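Local coordinates for probable M18 family aminopeptidase 1 (Thermotoga maritima, PDB 2GLF), which probably acts as a metal-dependent aminopeptidase, removing residues from the N-terminal ends of peptides, with zinc as its likely natural cofactor, at residues 278-281 and 282-285; 291-294 and 295-299; 121-124 and 125-128. All coordinates share one frame; numbering follows the deposited sequence.

Contact 1 (278-281 and 282-285); sequences EEIG and SDGN. With MN (manganese (II) ion), chain F.
Ser282 lies back over the start of the turn that precedes it: its OG comes 3.3 Å from Glu278 CA and 3.9 Å from Glu278 CB, an approach of van der Waals type in which the hydroxyl makes no hydrogen bond across the contact. The torsion responsible is chi1 of -63°, which sets OG beside the backbone N of Ser282 and opposite its carbonyl carbon. The chain doubles back because Gly281 N donates to Glu278 O at 2.9 Å and closes a short 3-10 turn, and because Gly281 has a positive phi (114°), at which a side chain would jam against the preceding carbonyl. This turn supplies one ligand, Glu279, to the two-metal centre of this M18-family aminopeptidase, in the loop following strand 270-275. Glu279 reaches manganese unevenly, through OE2 at 2.0 Å and OE1 at 2.6 Å; Asp249 and His425 bind the same ion, while Asp94 OD1 accepts the backbone N-H of Glu279. On the side remote from the metal, Ile280 extends its CD1 to within 3.7 Å of Asp283 N and 4.3 Å of Asp283 CB. Gly361 and Thr365 of the second subunit pack on Ile280 and Asp283, respectively.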
loop_
_atom_site.group_PDB
_atom_site.type_symbol
_atom_site.label_atom_id
_atom_site.label_comp_id
_atom_site.label_asym_id
_atom_site.label_seq_id
_atom_site.Cartn_x
_atom_site.Cartn_y
_atom_site.Cartn_z
ATOM N N GLU A 278 -11.934 -38.869 10.818
ATOM C CA GLU A 278 -12.591 -37.693 11.391
ATOM C C GLU A 278 -11.784 -36.432 11.099
ATOM O O GLU A 278 -12.355 -35.393 10.766
ATOM C CB GLU A 278 -12.759 -37.838 12.904
ATOM C CG GLU A 278 -11.901 -36.876 13.716
ATOM C CD GLU A 278 -12.488 -35.489 13.841
ATOM O OE1 GLU A 278 -11.785 -34.593 14.366
ATOM O OE2 GLU A 278 -13.650 -35.295 13.427
ATOM N N GLU A 279 -10.461 -36.532 11.236
ATOM C CA GLU A 279 -9.563 -35.407 11.001
ATOM C C GLU A 279 -9.636 -34.825 9.590
ATOM O O GLU A 279 -8.957 -33.845 9.300
ATOM C CB GLU A 279 -8.110 -35.803 11.296
ATOM C CG GLU A 279 -7.765 -36.047 12.768
ATOM C CD GLU A 279 -7.888 -34.808 13.642
ATOM O OE1 GLU A 279 -8.104 -33.704 13.116
ATOM O OE2 GLU A 279 -7.764 -34.938 14.870
ATOM N N ILE A 280 -10.431 -35.427 8.705
ATOM C CA ILE A 280 -10.575 -34.902 7.344
ATOM C C ILE A 280 -12.039 -34.704 6.956
ATOM O O ILE A 280 -12.353 -34.486 5.785
ATOM C CB ILE A 280 -9.871 -35.807 6.268
ATOM C CG1 ILE A 280 -10.363 -37.256 6.340
ATOM C CG2 ILE A 280 -8.368 -35.746 6.447
ATOM C CD1 ILE A 280 -11.711 -37.509 5.662
ATOM N N GLY A 281 -12.930 -34.781 7.943
ATOM C CA GLY A 281 -14.347 -34.598 7.680
ATOM C C GLY A 281 -15.219 -35.824 7.887
ATOM O O GLY A 281 -16.443 -35.709 7.915
ATOM N N SER A 282 -14.595 -36.995 8.018
ATOM C CA SER A 282 -15.297 -38.267 8.236
ATOM C C SER A 282 -15.897 -38.894 6.975
ATOM O O SER A 282 -16.968 -39.495 7.019
ATOM C CB SER A 282 -16.388 -38.110 9.308
ATOM O OG SER A 282 -15.826 -37.766 10.568
ATOM N N ASP A 283 -15.188 -38.758 5.858
ATOM C CA ASP A 283 -15.622 -39.320 4.581
ATOM C C ASP A 283 -14.917 -40.655 4.371
ATOM O O ASP A 283 -13.740 -40.796 4.709
ATOM C CB ASP A 283 -15.261 -38.373 3.434
ATOM C CG ASP A 283 -15.986 -37.045 3.521
ATOM O OD1 ASP A 283 -17.217 -37.021 3.303
ATOM O OD2 ASP A 283 -15.323 -36.026 3.811
ATOM N N GLY A 284 -15.635 -41.633 3.824
ATOM C CA GLY A 284 -15.041 -42.936 3.580
ATOM C C GLY A 284 -15.815 -44.118 4.139
ATOM O O GLY A 284 -16.851 -43.948 4.779
ATOM N N ASN A 285 -15.302 -45.321 3.878
ATOM C CA ASN A 285 -15.898 -46.570 4.347
ATOM C C ASN A 285 -16.028 -46.536 5.853
ATOM O O ASN A 285 -17.025 -46.990 6.420
ATOM C CB ASN A 285 -15.014 -47.741 3.949
ATOM C CG ASN A 285 -14.877 -47.861 2.464
ATOM O OD1 ASN A 285 -15.863 -48.070 1.758
ATOM N ND2 ASN A 285 -13.659 -47.715 1.969
HETATM MN MN MN F . -8.320 -33.154 15.691
#

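Contact 2 (291-294 and 295-299); sequences RFYL and KALRQ
Arg298 NH2 lies over the centre of one face of the Arg291 guanidinium, 3.6 Å above its plane: Arg291 at the N-cap and Arg298 two turns further along helix 292-303 meet on one side of the helix. The planes are not parallel but 37° apart, and the two chains cross at about a right angle. Leu294 O occupies one face of the Arg298 guanidinium, 3.8 Å above the plane, while Arg291 CG lies at its edge, in plane. The surrounding carboxylates probably offset the meeting of two cations: Arg298 NH2 and Arg291 NE both form salt bridges with Asp314 of the second subunit, Arg291 NH2 bridges to Glu310 of that subunit, and Arg298 NH1 to Glu310 of its own chain. The pair is thus part of a charged network across the subunit interface. A bend at chi3 (-72°) folds Arg298 back over Leu294, bringing NH1 to 3.6 Å from Leu294 CB.

Arg291 O accepts Lys295 N at 2.7 Å. One residue on, Phe292 O accepts Ala296 N at 2.8 Å. Away from the arginines, Tyr293 and Leu297 face helix 310-318 of the same chain, where Leu317 and Leu313 pack on them. Here the Leu297 methyl CD1 approaches the Tyr293 ring obliquely, 3.9 Å from CE1.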
loop_
_atom_site.group_PDB
_atom_site.type_symbol
_atom_site.label_atom_id
_atom_site.label_comp_id
_atom_site.label_asym_id
_atom_site.label_seq_id
_atom_site.Cartn_x
_atom_site.Cartn_y
_atom_site.Cartn_z
ATOM N N ARG A 291 -22.416 -45.877 7.284
ATOM C CA ARG A 291 -23.259 -47.068 7.297
ATOM C C ARG A 291 -22.807 -48.116 8.305
ATOM O O ARG A 291 -23.633 -48.717 8.988
ATOM C CB ARG A 291 -23.328 -47.690 5.898
ATOM C CG ARG A 291 -24.465 -48.692 5.740
ATOM C CD ARG A 291 -24.595 -49.184 4.310
ATOM N NE ARG A 291 -25.771 -50.035 4.132
ATOM C CZ ARG A 291 -27.022 -49.586 4.067
ATOM N NH1 ARG A 291 -27.273 -48.287 4.157
ATOM N NH2 ARG A 291 -28.025 -50.438 3.919
ATOM N N PHE A 292 -21.501 -48.331 8.391
ATOM C CA PHE A 292 -20.917 -49.298 9.323
ATOM C C PHE A 292 -21.593 -49.310 10.703
ATOM O O PHE A 292 -21.897 -50.372 11.266
ATOM C CB PHE A 292 -19.431 -48.984 9.490
ATOM C CG PHE A 292 -18.783 -49.697 10.636
ATOM C CD1 PHE A 292 -18.759 -51.088 10.684
ATOM C CD2 PHE A 292 -18.176 -48.977 11.661
ATOM C CE1 PHE A 292 -18.134 -51.753 11.740
ATOM C CE2 PHE A 292 -17.550 -49.629 12.718
ATOM C CZ PHE A 292 -17.528 -51.021 12.760
ATOM N N TYR A 293 -21.814 -48.115 11.239
ATOM C CA TYR A 293 -22.440 -47.930 12.539
ATOM C C TYR A 293 -23.841 -48.529 12.621
ATOM O O TYR A 293 -24.166 -49.232 13.574
ATOM C CB TYR A 293 -22.474 -46.437 12.852
ATOM C CG TYR A 293 -23.368 -46.033 13.992
ATOM C CD1 TYR A 293 -23.295 -46.668 15.229
ATOM C CD2 TYR A 293 -24.249 -44.964 13.851
ATOM C CE1 TYR A 293 -24.077 -46.242 16.306
ATOM C CE2 TYR A 293 -25.030 -44.529 14.913
ATOM C CZ TYR A 293 -24.939 -45.169 16.141
ATOM O OH TYR A 293 -25.686 -44.709 17.201
ATOM N N LEU A 294 -24.679 -48.244 11.632
ATOM C CA LEU A 294 -26.027 -48.785 11.643
ATOM C C LEU A 294 -26.028 -50.241 11.199
ATOM O O LEU A 294 -26.877 -51.027 11.613
ATOM C CB LEU A 294 -26.932 -47.952 10.745
ATOM C CG LEU A 294 -27.108 -46.522 11.255
ATOM C CD1 LEU A 294 -28.242 -45.864 10.488
ATOM C CD2 LEU A 294 -27.420 -46.524 12.762
ATOM N N LYS A 295 -25.067 -50.597 10.354
ATOM C CA LYS A 295 -24.950 -51.966 9.883
ATOM C C LYS A 295 -24.599 -52.835 11.078
ATOM O O LYS A 295 -24.964 -54.009 11.133
ATOM C CB LYS A 295 -23.858 -52.074 8.819
ATOM C CG LYS A 295 -23.492 -53.498 8.459
ATOM C CD LYS A 295 -22.579 -53.538 7.260
ATOM C CE LYS A 295 -21.833 -54.849 7.194
ATOM N NZ LYS A 295 -20.894 -54.999 8.344
ATOM N N ALA A 296 -23.891 -52.245 12.037
ATOM C CA ALA A 296 -23.494 -52.950 13.254
ATOM C C ALA A 296 -24.693 -53.147 14.162
ATOM O O ALA A 296 -24.831 -54.187 14.801
ATOM C CB ALA A 296 -22.416 -52.164 13.993
ATOM N N LEU A 297 -25.559 -52.142 14.220
ATOM C CA LEU A 297 -26.741 -52.219 15.063
ATOM C C LEU A 297 -27.819 -53.120 14.457
ATOM O O LEU A 297 -28.490 -53.862 15.173
ATOM C CB LEU A 297 -27.291 -50.811 15.331
ATOM C CG LEU A 297 -26.358 -49.892 16.134
ATOM C CD1 LEU A 297 -27.139 -48.691 16.627
ATOM C CD2 LEU A 297 -25.764 -50.631 17.324
ATOM N N ARG A 298 -27.977 -53.062 13.139
ATOM C CA ARG A 298 -28.965 -53.898 12.470
ATOM C C ARG A 298 -28.622 -55.377 12.654
ATOM O O ARG A 298 -29.506 -56.204 12.888
ATOM C CB ARG A 298 -29.039 -53.561 10.975
ATOM C CG ARG A 298 -29.956 -52.397 10.645
ATOM C CD ARG A 298 -30.223 -52.331 9.147
ATOM N NE ARG A 298 -29.052 -51.889 8.395
ATOM C CZ ARG A 298 -28.705 -50.615 8.231
ATOM N NH1 ARG A 298 -29.441 -49.649 8.757
ATOM N NH2 ARG A 298 -27.612 -50.306 7.548
ATOM N N GLN A 299 -27.339 -55.712 12.552
ATOM C CA GLN A 299 -26.914 -57.094 12.718
ATOM C C GLN A 299 -27.368 -57.591 14.083
ATOM O O GLN A 299 -27.909 -58.688 14.210
ATOM C CB GLN A 299 -25.395 -57.200 12.609
ATOM C CG GLN A 299 -24.873 -58.622 12.674
ATOM C CD GLN A 299 -25.465 -59.512 11.593
ATOM O OE1 GLN A 299 -25.373 -59.210 10.401
ATOM N NE2 GLN A 299 -26.076 -60.618 12.007
#

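Contact 3 (121-124 and 125-128); sequences GIKK and YHWL
The loop joining strands 111-119 and 132-139 makes a tight turn beside the metal site and against a neighbouring subunit, and within it Lys123 and Tyr125 run side by side, pointing the same way. The lysine chain is extended beyond CG (chi3 171°, chi4 -176°), which carries NZ out to the phenol oxygen, and Lys123 NZ donates to Tyr125 OH at 3.0 Å, while Lys123 CB lies over one face of the Tyr125 ring, 4.2 Å above its plane and toward the rim. Both polar ends continue into the third subunit: NZ forms a salt bridge with Asp169 there, and the Tyr125 hydroxyl is hydrogen-bonded to Asp163 of the same third subunit. Putting an alanine at Lys123 would probably leave Asp169 of the third subunit without this cationic mate and the Tyr125 hydroxyl with one fewer hydrogen bond. The reversal itself is a beta turn over residues 124-127, closed by Trp127 N to Lys124 O at 3.1 Å, with the donor 63° out of the carbonyl plane. That same oxygen lies at the edge of the indole, in plane. Ile122 crosses Trp127 at about a right angle, its CD1 over one face, 4.1 Å from Trp127 CD1. Gly121 O accepts ND1 of His425, a ligand of the manganese that Glu279 also binds.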
loop_
_atom_site.group_PDB
_atom_site.type_symbol
_atom_site.label_atom_id
_atom_site.label_comp_id
_atom_site.label_asym_id
_atom_site.label_seq_id
_atom_site.Cartn_x
_atom_site.Cartn_y
_atom_site.Cartn_z
ATOM N N GLY A 121 -5.276 -31.419 9.949
ATOM C CA GLY A 121 -4.787 -30.092 10.260
ATOM C C GLY A 121 -3.469 -29.958 11.001
ATOM O O GLY A 121 -3.434 -29.395 12.091
ATOM N N ILE A 122 -2.385 -30.460 10.420
ATOM C CA ILE A 122 -1.058 -30.341 11.032
ATOM C C ILE A 122 -0.654 -28.870 10.891
ATOM O O ILE A 122 -1.171 -28.182 10.014
ATOM C CB ILE A 122 0.002 -31.174 10.269
ATOM C CG1 ILE A 122 0.239 -30.563 8.880
ATOM C CG2 ILE A 122 -0.455 -32.613 10.138
ATOM C CD1 ILE A 122 1.367 -31.187 8.098
ATOM N N LYS A 123 0.254 -28.378 11.728
ATOM C CA LYS A 123 0.667 -26.990 11.568
ATOM C C LYS A 123 1.707 -26.859 10.469
ATOM O O LYS A 123 1.793 -25.819 9.811
ATOM C CB LYS A 123 1.196 -26.390 12.868
ATOM C CG LYS A 123 0.109 -25.649 13.631
ATOM C CD LYS A 123 0.681 -24.605 14.558
ATOM C CE LYS A 123 -0.420 -23.744 15.125
ATOM N NZ LYS A 123 0.133 -22.662 15.962
ATOM N N LYS A 124 2.495 -27.912 10.276
ATOM C CA LYS A 124 3.494 -27.955 9.210
ATOM C C LYS A 124 4.903 -27.587 9.633
ATOM O O LYS A 124 5.834 -28.369 9.421
ATOM C CB LYS A 124 3.049 -27.081 8.028
ATOM C CG LYS A 124 3.468 -27.586 6.659
ATOM C CD LYS A 124 2.594 -26.980 5.575
ATOM C CE LYS A 124 1.131 -27.336 5.804
ATOM N NZ LYS A 124 0.210 -26.862 4.726
ATOM N N TYR A 125 5.086 -26.408 10.218
ATOM C CA TYR A 125 6.428 -26.059 10.650
ATOM C C TYR A 125 6.823 -26.955 11.822
ATOM O O TYR A 125 7.993 -27.022 12.193
ATOM C CB TYR A 125 6.538 -24.575 11.031
ATOM C CG TYR A 125 5.571 -24.088 12.078
ATOM C CD1 TYR A 125 4.412 -23.410 11.716
ATOM C CD2 TYR A 125 5.826 -24.280 13.437
ATOM C CE1 TYR A 125 3.527 -22.928 12.682
ATOM C CE2 TYR A 125 4.948 -23.805 14.410
ATOM C CZ TYR A 125 3.804 -23.127 14.028
ATOM O OH TYR A 125 2.946 -22.627 14.980
ATOM N N HIS A 126 5.841 -27.652 12.394
ATOM C CA HIS A 126 6.090 -28.566 13.507
ATOM C C HIS A 126 6.917 -29.766 13.043
ATOM O O HIS A 126 7.761 -30.274 13.781
ATOM C CB HIS A 126 4.785 -29.139 14.073
ATOM C CG HIS A 126 3.999 -28.192 14.923
ATOM N ND1 HIS A 126 4.582 -27.364 15.857
ATOM C CD2 HIS A 126 2.663 -27.997 15.030
ATOM C CE1 HIS A 126 3.638 -26.700 16.502
ATOM N NE2 HIS A 126 2.464 -27.065 16.019
ATOM N N TRP A 127 6.656 -30.204 11.813
ATOM C CA TRP A 127 7.286 -31.383 11.234
ATOM C C TRP A 127 8.681 -31.247 10.642
ATOM O O TRP A 127 9.188 -32.185 10.022
ATOM C CB TRP A 127 6.329 -31.992 10.199
ATOM C CG TRP A 127 4.996 -32.295 10.807
ATOM C CD1 TRP A 127 4.046 -31.385 11.211
ATOM C CD2 TRP A 127 4.524 -33.577 11.237
ATOM N NE1 TRP A 127 3.027 -32.024 11.875
ATOM C CE2 TRP A 127 3.295 -33.370 11.904
ATOM C CE3 TRP A 127 5.023 -34.881 11.131
ATOM C CZ2 TRP A 127 2.562 -34.424 12.460
ATOM C CZ3 TRP A 127 4.292 -35.924 11.685
ATOM C CH2 TRP A 127 3.077 -35.690 12.340
ATOM N N LEU A 128 9.316 -30.099 10.838
ATOM C CA LEU A 128 10.665 -29.908 10.321
ATOM C C LEU A 128 11.708 -30.133 11.422
ATOM O O LEU A 128 11.513 -29.716 12.571
ATOM C CB LEU A 128 10.794 -28.509 9.724
ATOM C CG LEU A 128 9.918 -28.294 8.484
ATOM C CD1 LEU A 128 9.826 -26.821 8.160
ATOM C CD2 LEU A 128 10.493 -29.071 7.309
#

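Overall arrangement
From the N terminus the three contacts come in series, none nesting in or crossing another. Contact 3 closes a turn between two strands of the six-stranded antiparallel sheet. Contact 1 follows strand 270-275 of the nine-stranded mixed sheet, and contact 2 opens the helix that ends the same connection. Contact 1 is thus the middle one: its centre is about 17 Å from that of contact 2 and about 20 Å from that of contact 3, whereas contacts 2 and 3 have centres about 36 Å apart, on opposite sides of the chain's centre. The manganese ligand His425 relates contacts 1 and 3. All three touch the second subunit, and contact 3 also meets the third.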